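Local atomic coordinates of bradavidin 2 (Bradyrhizobium japonicum, PDB entry 4GGT), a protein that probably binds biotin, as a secreted member of the avidin family with an eight-stranded antiparallel beta barrel. Residues V67-Q71 / C72-T76. Residues are numbered along the deposited sequence; the frame is centred on the assembly and turned at random.
Sequences VTFAQ and CNSFT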
loop_
_atom_site.group_PDB
_atom_site.type_symbol
_atom_site.label_atom_id
_atom_site.label_comp_id
_atom_site.label_asym_id
_atom_site.label_seq_id
_atom_site.Cartn_x
_atom_site.Cartn_y
_atom_site.Cartn_z
ATOM N N VAL A 67 -0.546 0.678 5.438
ATOM C CA VAL A 67 0.301 -0.417 5.834
ATOM C C VAL A 67 1.264 0.075 6.930
ATOM O O VAL A 67 1.881 1.120 6.781
ATOM C CB VAL A 67 1.128 -0.943 4.652
ATOM C CG1 VAL A 67 2.101 -2.034 5.111
ATOM C CG2 VAL A 67 0.163 -1.480 3.549
ATOM N N THR A 68 1.383 -0.686 8.013
ATOM C CA THR A 68 2.326 -0.326 9.095
ATOM C C THR A 68 3.501 -1.304 9.071
ATOM O O THR A 68 3.325 -2.533 9.171
ATOM C CB THR A 68 1.589 -0.293 10.455
ATOM O OG1 THR A 68 0.644 0.765 10.395
ATOM C CG2 THR A 68 2.590 -0.013 11.603
ATOM N N PHE A 69 4.695 -0.768 8.818
ATOM C CA PHE A 69 5.897 -1.600 8.741
ATOM C C PHE A 69 6.432 -1.643 10.174
ATOM O O PHE A 69 7.179 -0.752 10.608
ATOM C CB PHE A 69 6.931 -1.013 7.772
ATOM C CG PHE A 69 6.387 -0.806 6.376
ATOM C CD1 PHE A 69 5.846 0.422 6.018
ATOM C CD2 PHE A 69 6.361 -1.865 5.475
ATOM C CE1 PHE A 69 5.311 0.612 4.720
ATOM C CE2 PHE A 69 5.828 -1.709 4.181
ATOM C CZ PHE A 69 5.316 -0.482 3.810
ATOM N N ALA A 70 5.975 -2.640 10.917
ATOM C CA ALA A 70 6.007 -2.559 12.385
ATOM C C ALA A 70 7.414 -2.451 12.935
ATOM O O ALA A 70 7.662 -1.637 13.855
ATOM C CB ALA A 70 5.272 -3.732 13.000
ATOM N N GLN A 71 8.331 -3.227 12.368
ATOM C CA GLN A 71 9.700 -3.288 12.911
ATOM C C GLN A 71 10.513 -2.025 12.593
ATOM O O GLN A 71 11.575 -1.798 13.173
ATOM C CB GLN A 71 10.415 -4.566 12.432
ATOM C CG GLN A 71 9.887 -5.872 13.070
ATOM C CD GLN A 71 8.439 -6.193 12.720
ATOM O OE1 GLN A 71 7.618 -6.472 13.610
ATOM N NE2 GLN A 71 8.106 -6.135 11.433
ATOM N N CYS A 72 9.982 -1.192 11.697
ATOM C CA CYS A 72 10.620 0.026 11.210
ATOM C C CYS A 72 9.974 1.327 11.710
ATOM O O CYS A 72 10.364 2.411 11.280
ATOM C CB CYS A 72 10.627 0.004 9.672
ATOM S SG CYS A 72 11.600 -1.426 9.051
ATOM N N ASN A 73 8.988 1.245 12.608
ATOM C CA ASN A 73 8.353 2.473 13.112
ATOM C C ASN A 73 7.928 3.413 11.989
ATOM O O ASN A 73 8.241 4.615 11.950
ATOM C CB ASN A 73 9.235 3.212 14.158
ATOM C CG ASN A 73 9.816 2.276 15.217
ATOM O OD1 ASN A 73 11.035 2.193 15.362
ATOM N ND2 ASN A 73 8.974 1.553 15.911
ATOM N N SER A 74 7.187 2.842 11.051
ATOM C CA SER A 74 6.700 3.643 9.962
ATOM C C SER A 74 5.382 3.091 9.480
ATOM O O SER A 74 5.091 1.898 9.650
ATOM C CB SER A 74 7.730 3.748 8.830
ATOM O OG SER A 74 8.180 2.502 8.402
ATOM N N PHE A 75 4.608 3.979 8.893
ATOM C CA PHE A 75 3.443 3.549 8.136
ATOM C C PHE A 75 3.227 4.441 6.949
ATOM O O PHE A 75 3.647 5.609 6.924
ATOM C CB PHE A 75 2.190 3.440 9.023
ATOM C CG PHE A 75 1.752 4.739 9.606
ATOM C CD1 PHE A 75 0.966 5.607 8.853
ATOM C CD2 PHE A 75 2.116 5.098 10.914
ATOM C CE1 PHE A 75 0.560 6.838 9.372
ATOM C CE2 PHE A 75 1.677 6.320 11.461
ATOM C CZ PHE A 75 0.898 7.179 10.692
ATOM N N THR A 76 2.575 3.882 5.941
ATOM C CA THR A 76 2.213 4.643 4.736
ATOM C C THR A 76 0.719 4.523 4.487
ATOM O O THR A 76 0.164 3.450 4.673
ATOM C CB THR A 76 2.993 4.099 3.568
ATOM O OG1 THR A 76 4.377 4.190 3.906
ATOM C CG2 THR A 76 2.719 4.883 2.258
#
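V67 and T76 form an antiparallel hydrogen-bonded pair, V67 N reaching T76 O and T76 N reaching V67 O, each at 3.0 Å and nearly straight. At the hydrogen-bonded pair F69–S74, F69 N donates a hydrogen bond to S74 O over 2.8 Å, a more bent bond (142°). The chain then reverses through a short 3-10 segment that begins at A70; C72 N donates a 3.0 Å hydrogen bond back to F69 O, and N73 N makes a weak bond to A70 O.

Among the side chains, V67, F69, S74 and T76 share the buried face of the hairpin. The F69 ring turns its edge to T76 OG1, 3.8 Å from CE1, while V67 CG1 lies above one ring face, offset toward the rim. S74 OG, placed between its backbone N and carbonyl carbon (chi1 53°), stands 3.8 Å from F69 CB; S74 belongs to the biotin site. On the other, exposed face T68 OG1 packs against F75 CB at 3.4 Å.

The hairpin joins strands 62-69 and 74-80 of the avidin barrel. Its turn is tied by the C72–C47 disulfide to the loop carrying the biotin-site residue A46, F69 meets F45 edge-to-face, and strands 51-59 and 86-95 flank the pair.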